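Mandelate racemase/muconate lactonizing enzyme family protein (Roseovarius sp. TM1035, PDB 3T9P) probably acts as an isomerase or lyase of the mandelate racemase/muconate lactonizing group within the enolase superfamily, though its substrate is unknown. Local coordinates at residues V281-C294 with M316-A328. Residues are numbered along the deposited sequence; the frame is centred on the assembly and turned at random.
Sequences VMYMGGMHRTLQVC and MCTMHLLRAIPNA. With SO4 (sulfate ion), chain C; FMT (formic acid), chain E.
Leu321 drives its isobutyl knob into a hole formed by Met287, Thr290, Leu291 and Cys294, joining two successive helices of the enolase-superfamily barrel domain at a 46° angle. Its CG lies anti to the backbone N (chi1 174°), which carries the two methyls across the gap: CD2 meets Thr290 CG2 at 3.7 Å and CD1 meets Leu291 CD2 at 3.8 Å. Thr290 can offer a methyl here because its hydroxyl is turned back to its own helix, bonded to Gly286 O. At the Val281 end, flexible Met287 bends at chi2 and chi3 to lay CE against Leu321 CB, while compact Cys317 rests CB against Val281 CG1 and Met287 SD, and SG against Met282 CE. A water accepts from Val281 N and donates to Thr318 OG1, which also bonds Val314 O.

The apolar packing runs on through buried Ile325, with CG2 on Leu291 and CD1 on Cys294 SG (4.0 Å), then thins to partly exposed Asn327. Asparagine suits this place because its short side chain ends in an N-H donor: ND2 bonds Cys294 O at 2.9 Å. A leucine here would probably cost that carbonyl its amide partner, though the Ile325 packing and Val304 backbone bonds would remain. The ND2-H...O angle is a bent 145°, the donor tilted from the carbonyl plane.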
ATOM      1  N   VAL A 281      -8.755  -6.541  11.004  1.00 12.53           N
ATOM      2  CA  VAL A 281      -8.184  -5.588  12.010  1.00 13.03           C
ATOM      3  C   VAL A 281      -6.656  -5.343  11.724  1.00 12.27           C
ATOM      4  O   VAL A 281      -6.092  -4.201  11.805  1.00 11.61           O
ATOM      5  CB  VAL A 281      -8.482  -6.109  13.456  1.00 11.79           C
ATOM      6  CG1 VAL A 281      -7.660  -5.274  14.525  1.00 14.14           C
ATOM      7  CG2 VAL A 281      -9.898  -5.972  13.715  1.00 12.29           C
ATOM      8  N   MET A 282      -5.966  -6.436  11.458  1.00 11.18           N
ATOM      9  CA  MET A 282      -4.475  -6.415  11.389  1.00 12.89           C
ATOM     10  C   MET A 282      -4.055  -5.837  10.028  1.00 11.61           C
ATOM     11  O   MET A 282      -3.072  -5.145   9.992  1.00 14.29           O
ATOM     12  CB  MET A 282      -3.862  -7.855  11.460  1.00 10.63           C
ATOM     13  CG  MET A 282      -3.724  -8.402  12.831  1.00 13.70           C
ATOM     14  SD  MET A 282      -4.783  -7.823  14.211  1.00 14.67           S
ATOM     15  CE  MET A 282      -3.758  -8.359  15.620  1.00 13.51           C
ATOM     16  N   TYR A 283      -4.762  -6.108   8.910  1.00 10.01           N
ATOM     17  CA  TYR A 283      -4.372  -5.452   7.650  1.00  9.02           C
ATOM     18  C   TYR A 283      -4.750  -3.970   7.633  1.00  9.05           C
ATOM     19  O   TYR A 283      -4.238  -3.172   6.818  1.00  9.93           O
ATOM     20  CB  TYR A 283      -5.063  -6.137   6.445  1.00  7.20           C
ATOM     21  CG  TYR A 283      -4.698  -7.557   6.216  1.00 11.65           C
ATOM     22  CD1 TYR A 283      -3.403  -8.008   6.445  1.00 15.24           C
ATOM     23  CD2 TYR A 283      -5.646  -8.462   5.662  1.00 10.65           C
ATOM     24  CE1 TYR A 283      -3.027  -9.372   6.172  1.00 14.54           C
ATOM     25  CE2 TYR A 283      -5.309  -9.772   5.357  1.00 12.02           C
ATOM     26  CZ  TYR A 283      -3.989 -10.215   5.625  1.00 19.20           C
ATOM     27  OH  TYR A 283      -3.675 -11.497   5.338  1.00 16.08           O
ATOM     28  N   MET A 284      -5.727  -3.620   8.445  1.00 11.21           N
ATOM     29  CA  MET A 284      -6.248  -2.221   8.451  1.00 12.58           C
ATOM     30  C   MET A 284      -5.303  -1.247   9.204  1.00 12.85           C
ATOM     31  O   MET A 284      -5.375  -0.014   9.018  1.00 12.80           O
ATOM     32  CB  MET A 284      -7.527  -2.184   9.321  1.00 11.78           C
ATOM     33  CG  MET A 284      -8.784  -2.389   8.460  1.00 14.25           C
ATOM     34  SD  MET A 284      -8.938  -1.291   7.022  1.00 18.23           S
ATOM     35  CE  MET A 284      -8.760   0.311   7.753  1.00 16.63           C
ATOM     36  N   GLY A 285      -4.481  -1.778  10.117  1.00 11.83           N
ATOM     37  CA  GLY A 285      -3.708  -0.855  10.962  1.00 11.57           C
ATOM     38  C   GLY A 285      -4.208  -0.768  12.396  1.00 15.27           C
ATOM     39  O   GLY A 285      -3.775   0.112  13.138  1.00 14.95           O
ATOM     40  N   GLY A 286      -5.232  -1.565  12.768  1.00 15.23           N
ATOM     41  CA  GLY A 286      -5.543  -1.779  14.204  1.00 14.80           C
ATOM     42  C   GLY A 286      -6.990  -1.349  14.482  1.00 15.13           C
ATOM     43  O   GLY A 286      -7.786  -1.192  13.556  1.00 13.34           O
ATOM     44  N   MET A 287      -7.340  -1.201  15.760  1.00 14.76           N
ATOM     45  CA  MET A 287      -8.776  -1.023  16.128  1.00 15.27           C
ATOM     46  C   MET A 287      -9.327   0.366  15.733  1.00 15.53           C
ATOM     47  O   MET A 287     -10.451   0.481  15.243  1.00 15.41           O
ATOM     48  CB  MET A 287      -8.933  -1.243  17.648  1.00 14.79           C
ATOM     49  CG  MET A 287      -8.375  -2.646  18.061  1.00 19.81           C
ATOM     50  SD  MET A 287      -9.470  -4.057  17.518  1.00 23.57           S
ATOM     51  CE  MET A 287     -10.867  -3.901  18.585  1.00 19.85           C
ATOM     52  N   HIS A 288      -8.563   1.413  15.979  1.00 15.25           N
ATOM     53  CA  HIS A 288      -9.073   2.759  15.645  1.00 16.18           C
ATOM     54  C   HIS A 288      -9.405   2.783  14.172  1.00 15.62           C
ATOM     55  O   HIS A 288     -10.433   3.286  13.794  1.00 15.73           O
ATOM     56  CB  HIS A 288      -7.989   3.843  15.937  1.00 16.34           C
ATOM     57  CG  HIS A 288      -7.990   4.339  17.357  1.00 18.16           C
ATOM     58  ND1 HIS A 288      -9.106   4.902  17.947  1.00 18.05           N
ATOM     59  CD2 HIS A 288      -6.993   4.434  18.268  1.00 19.45           C
ATOM     60  CE1 HIS A 288      -8.812   5.241  19.202  1.00 25.34           C
ATOM     61  NE2 HIS A 288      -7.524   4.993  19.414  1.00 21.96           N
ATOM     62  N   ARG A 289      -8.510   2.282  13.313  1.00 14.22           N
ATOM     63  CA  ARG A 289      -8.753   2.361  11.888  1.00 13.65           C
ATOM     64  C   ARG A 289      -9.891   1.450  11.472  1.00 13.06           C
ATOM     65  O   ARG A 289     -10.695   1.866  10.640  1.00 15.10           O
ATOM     66  CB  ARG A 289      -7.480   2.084  11.100  1.00 12.98           C
ATOM     67  CG  ARG A 289      -6.432   3.230  11.278  1.00 10.68           C
ATOM     68  CD  ARG A 289      -5.142   2.939  10.378  1.00  7.71           C
ATOM     69  NE  ARG A 289      -5.430   2.702   8.931  1.00 12.33           N
ATOM     70  CZ  ARG A 289      -5.755   3.650   8.076  1.00 18.66           C
ATOM     71  NH1 ARG A 289      -5.792   4.952   8.520  1.00 13.40           N
ATOM     72  NH2 ARG A 289      -5.996   3.360   6.787  1.00 10.27           N
ATOM     73  N   THR A 290     -10.007   0.269  12.095  1.00 13.06           N
ATOM     74  CA  THR A 290     -11.133  -0.612  11.728  1.00 15.42           C
ATOM     75  C   THR A 290     -12.516   0.056  12.120  1.00 15.25           C
ATOM     76  O   THR A 290     -13.488   0.019  11.356  1.00 15.93           O
ATOM     77  CB  THR A 290     -10.947  -1.998  12.413  1.00 16.68           C
ATOM     78  OG1 THR A 290      -9.697  -2.488  11.925  1.00 12.73           O
ATOM     79  CG2 THR A 290     -12.071  -3.009  11.966  1.00 14.31           C
ATOM     80  N   LEU A 291     -12.547   0.632  13.319  1.00 14.34           N
ATOM     81  CA  LEU A 291     -13.706   1.410  13.801  1.00 15.86           C
ATOM     82  C   LEU A 291     -14.130   2.506  12.824  1.00 16.02           C
ATOM     83  O   LEU A 291     -15.325   2.690  12.596  1.00 19.31           O
ATOM     84  CB  LEU A 291     -13.375   2.031  15.182  1.00 14.82           C
ATOM     85  CG  LEU A 291     -13.420   1.006  16.323  1.00 16.35           C
ATOM     86  CD1 LEU A 291     -12.819   1.706  17.610  1.00 19.09           C
ATOM     87  CD2 LEU A 291     -14.917   0.466  16.514  1.00 17.74           C
ATOM     88  N   GLN A 292     -13.173   3.179  12.180  1.00 16.60           N
ATOM     89  CA  GLN A 292     -13.436   4.177  11.153  1.00 17.38           C
ATOM     90  C   GLN A 292     -14.164   3.536   9.937  1.00 17.08           C
ATOM     91  O   GLN A 292     -15.251   4.044   9.513  1.00 15.71           O
ATOM     92  CB  GLN A 292     -12.138   4.931  10.775  1.00 17.04           C
ATOM     93  CG  GLN A 292     -12.296   5.999   9.655  1.00 25.11           C
ATOM     94  CD  GLN A 292     -13.270   7.190  10.010  1.00 36.60           C
ATOM     95  OE1 GLN A 292     -13.300   7.695  11.158  1.00 36.07           O
ATOM     96  NE2 GLN A 292     -14.099   7.593   9.009  1.00 40.89           N
ATOM     97  N   VAL A 293     -13.700   2.352   9.502  1.00 14.87           N
ATOM     98  CA  VAL A 293     -14.411   1.609   8.492  1.00 14.47           C
ATOM     99  C   VAL A 293     -15.828   1.204   8.949  1.00 14.16           C
ATOM    100  O   VAL A 293     -16.756   1.309   8.148  1.00 16.72           O
ATOM    101  CB  VAL A 293     -13.590   0.395   7.966  1.00 14.71           C
ATOM    102  CG1 VAL A 293     -14.461  -0.441   6.972  1.00 14.50           C
ATOM    103  CG2 VAL A 293     -12.244   0.925   7.329  1.00 16.74           C
ATOM    104  N   CYS A 294     -15.992   0.757  10.183  1.00 14.03           N
ATOM    105  CA  CYS A 294     -17.310   0.321  10.648  1.00 15.76           C
ATOM    106  C   CYS A 294     -18.316   1.482  10.578  1.00 17.76           C
ATOM    107  O   CYS A 294     -19.507   1.272  10.261  1.00 17.90           O
ATOM    108  CB  CYS A 294     -17.197  -0.088  12.080  1.00 13.75           C
ATOM    109  SG  CYS A 294     -16.261  -1.695  12.231  1.00 17.26           S
ATOM    110  N   MET A 316      -9.031 -12.822  18.369  1.00  7.62           N
ATOM    111  CA  MET A 316      -9.450 -12.175  19.657  1.00 13.43           C
ATOM    112  C   MET A 316      -9.729 -10.670  19.457  1.00 13.28           C
ATOM    113  O   MET A 316     -10.736 -10.156  19.942  1.00 15.27           O
ATOM    114  CB  MET A 316      -8.355 -12.373  20.759  1.00 12.97           C
ATOM    115  CG  MET A 316      -8.777 -11.779  22.194  1.00 11.93           C
ATOM    116  SD  MET A 316     -10.407 -12.474  22.676  1.00 15.27           S
ATOM    117  CE  MET A 316      -9.896 -14.135  23.090  1.00 17.83           C
ATOM    118  N   CYS A 317      -8.937  -9.988  18.619  1.00 14.19           N
ATOM    119  CA  CYS A 317      -9.267  -8.518  18.386  1.00 15.39           C
ATOM    120  C   CYS A 317     -10.639  -8.390  17.720  1.00 15.70           C
ATOM    121  O   CYS A 317     -11.457  -7.447  18.065  1.00 16.90           O
ATOM    122  CB  CYS A 317      -8.227  -7.888  17.482  1.00 13.68           C
ATOM    123  SG  CYS A 317      -6.552  -7.739  18.209  1.00 17.84           S
ATOM    124  N   THR A 318     -10.874  -9.275  16.711  1.00 15.33           N
ATOM    125  CA  THR A 318     -12.167  -9.320  16.060  1.00 15.90           C
ATOM    126  C   THR A 318     -13.331  -9.607  17.051  1.00 16.74           C
ATOM    127  O   THR A 318     -14.438  -9.009  16.940  1.00 16.19           O
ATOM    128  CB  THR A 318     -12.148 -10.314  14.895  1.00 17.54           C
ATOM    129  OG1 THR A 318     -11.069  -9.933  14.020  1.00 17.35           O
ATOM    130  CG2 THR A 318     -13.384 -10.201  14.125  1.00 18.65           C
ATOM    131  N   MET A 319     -13.126 -10.532  17.973  1.00 14.48           N
ATOM    132  CA  MET A 319     -14.146 -10.842  18.937  1.00 14.06           C
ATOM    133  C   MET A 319     -14.508  -9.589  19.797  1.00 14.75           C
ATOM    134  O   MET A 319     -15.697  -9.330  20.031  1.00 15.24           O
ATOM    135  CB  MET A 319     -13.580 -11.923  19.892  1.00 13.53           C
ATOM    136  CG  MET A 319     -13.650 -13.329  19.210  1.00 13.17           C
ATOM    137  SD  MET A 319     -12.566 -14.600  19.961  1.00 17.38           S
ATOM    138  CE  MET A 319     -13.276 -14.595  21.690  1.00 19.08           C
ATOM    139  N   HIS A 320     -13.486  -8.874  20.312  1.00 15.37           N
ATOM    140  CA  HIS A 320     -13.721  -7.663  21.089  1.00 15.32           C
ATOM    141  C   HIS A 320     -14.388  -6.640  20.228  1.00 16.51           C
ATOM    142  O   HIS A 320     -15.360  -5.962  20.694  1.00 16.70           O
ATOM    143  CB  HIS A 320     -12.441  -7.042  21.679  1.00 14.18           C
ATOM    144  CG  HIS A 320     -11.845  -7.837  22.806  1.00 16.06           C
ATOM    145  ND1 HIS A 320     -11.938  -7.432  24.134  1.00 18.00           N
ATOM    146  CD2 HIS A 320     -11.226  -9.057  22.828  1.00 17.27           C
ATOM    147  CE1 HIS A 320     -11.295  -8.320  24.902  1.00 20.62           C
ATOM    148  NE2 HIS A 320     -10.861  -9.316  24.137  1.00 19.67           N
ATOM    149  N   LEU A 321     -13.973  -6.512  18.973  1.00 16.14           N
ATOM    150  CA  LEU A 321     -14.655  -5.540  18.115  1.00 17.30           C
ATOM    151  C   LEU A 321     -16.151  -5.904  17.911  1.00 17.75           C
ATOM    152  O   LEU A 321     -17.025  -4.980  17.951  1.00 16.33           O
ATOM    153  CB  LEU A 321     -13.999  -5.426  16.721  1.00 17.23           C
ATOM    154  CG  LEU A 321     -14.621  -4.576  15.624  1.00 14.97           C
ATOM    155  CD1 LEU A 321     -13.995  -3.199  15.793  1.00 18.14           C
ATOM    156  CD2 LEU A 321     -14.236  -5.028  14.215  1.00 17.08           C
ATOM    157  N   LEU A 322     -16.461  -7.202  17.656  1.00 17.01           N
ATOM    158  CA  LEU A 322     -17.903  -7.577  17.422  1.00 16.40           C
ATOM    159  C   LEU A 322     -18.751  -7.418  18.692  1.00 18.97           C
ATOM    160  O   LEU A 322     -19.977  -7.271  18.584  1.00 20.06           O
ATOM    161  CB  LEU A 322     -18.063  -9.021  16.910  1.00 16.08           C
ATOM    162  CG  LEU A 322     -17.564  -9.131  15.485  1.00 15.76           C
ATOM    163  CD1 LEU A 322     -17.353 -10.645  15.085  1.00 15.10           C
ATOM    164  CD2 LEU A 322     -18.504  -8.430  14.493  1.00 11.61           C
ATOM    165  N   ARG A 323     -18.134  -7.509  19.866  1.00 17.74           N
ATOM    166  CA  ARG A 323     -18.824  -7.215  21.130  1.00 21.05           C
ATOM    167  C   ARG A 323     -19.119  -5.717  21.339  1.00 22.47           C
ATOM    168  O   ARG A 323     -19.750  -5.369  22.344  1.00 25.55           O
ATOM    169  CB  ARG A 323     -18.004  -7.728  22.333  1.00 19.64           C
ATOM    170  CG  ARG A 323     -17.957  -9.293  22.481  1.00 20.29           C
ATOM    171  CD  ARG A 323     -19.334  -9.952  22.685  1.00 20.84           C
ATOM    172  NE  ARG A 323     -20.079  -9.324  23.824  1.00 23.02           N
ATOM    173  CZ  ARG A 323     -21.324  -9.653  24.230  1.00 27.82           C
ATOM    174  NH1 ARG A 323     -21.997 -10.645  23.679  1.00 18.78           N
ATOM    175  NH2 ARG A 323     -21.912  -8.978  25.208  1.00 23.25           N
ATOM    176  N   ALA A 324     -18.667  -4.829  20.472  1.00 19.83           N
ATOM    177  CA  ALA A 324     -18.770  -3.435  20.770  1.00 20.36           C
ATOM    178  C   ALA A 324     -19.468  -2.653  19.666  1.00 20.77           C
ATOM    179  O   ALA A 324     -20.215  -1.698  19.962  1.00 22.71           O
ATOM    180  CB  ALA A 324     -17.314  -2.851  21.046  1.00 19.45           C
ATOM    181  N   ILE A 325     -19.344  -3.056  18.402  1.00 18.32           N
ATOM    182  CA  ILE A 325     -19.816  -2.151  17.319  1.00 16.54           C
ATOM    183  C   ILE A 325     -21.363  -2.218  17.191  1.00 18.78           C
ATOM    184  O   ILE A 325     -21.945  -3.273  17.423  1.00 17.88           O
ATOM    185  CB  ILE A 325     -19.163  -2.375  15.963  1.00 14.56           C
ATOM    186  CG1 ILE A 325     -19.451  -3.804  15.413  1.00 13.52           C
ATOM    187  CG2 ILE A 325     -17.622  -1.994  16.060  1.00 13.66           C
ATOM    188  CD1 ILE A 325     -19.113  -3.920  13.884  1.00 15.84           C
ATOM    189  N   PRO A 326     -22.016  -1.080  16.793  1.00 20.64           N
ATOM    190  CA  PRO A 326     -23.496  -1.184  16.723  1.00 21.64           C
ATOM    191  C   PRO A 326     -24.000  -1.904  15.466  1.00 20.82           C
ATOM    192  O   PRO A 326     -25.210  -2.281  15.371  1.00 20.69           O
ATOM    193  CB  PRO A 326     -23.945   0.317  16.735  1.00 21.34           C
ATOM    194  CG  PRO A 326     -22.736   1.047  16.014  1.00 24.38           C
ATOM    195  CD  PRO A 326     -21.511   0.285  16.497  1.00 18.84           C
ATOM    196  N   ASN A 327     -23.113  -2.113  14.479  1.00 19.97           N
ATOM    197  CA  ASN A 327     -23.609  -2.623  13.179  1.00 18.38           C
ATOM    198  C   ASN A 327     -22.890  -3.946  12.800  1.00 18.40           C
ATOM    199  O   ASN A 327     -22.470  -4.049  11.704  1.00 16.87           O
ATOM    200  CB  ASN A 327     -23.446  -1.604  11.960  1.00 17.68           C
ATOM    201  CG  ASN A 327     -22.009  -1.000  11.836  1.00 17.13           C
ATOM    202  OD1 ASN A 327     -21.289  -0.933  12.810  1.00 16.19           O
ATOM    203  ND2 ASN A 327     -21.583  -0.654  10.608  1.00 15.34           N
ATOM    204  N   ALA A 328     -22.723  -4.863  13.738  1.00 18.37           N
ATOM    205  CA  ALA A 328     -22.046  -6.166  13.515  1.00 18.27           C
ATOM    206  C   ALA A 328     -22.862  -7.030  12.601  1.00 19.97           C
ATOM    207  O   ALA A 328     -24.096  -6.978  12.696  1.00 20.23           O
ATOM    208  CB  ALA A 328     -21.880  -6.836  14.821  1.00 17.39           C
TER
HETATM  209  S   SO4 C 389     -24.938 -11.083  25.690  1.00 75.38           S
HETATM  210  O1  SO4 C 389     -23.959 -10.185  26.295  1.00 70.81           O
HETATM  211  O2  SO4 C 389     -24.566 -11.451  24.311  1.00 73.27           O
HETATM  212  O3  SO4 C 389     -24.970 -12.288  26.551  1.00 75.07           O
HETATM  213  O4  SO4 C 389     -26.256 -10.433  25.597  1.00 74.36           O
HETATM  214  C   FMT E 391      -5.441 -14.313   5.286  1.00 28.09           C
HETATM  215  O1  FMT E 391      -5.006 -15.321   4.623  1.00 29.41           O
HETATM  216  O2  FMT E 391      -5.624 -13.185   4.802  1.00 22.66           O
HETATM  217  O   HOH W   1     -10.475  -8.549  11.801  1.00 13.72           O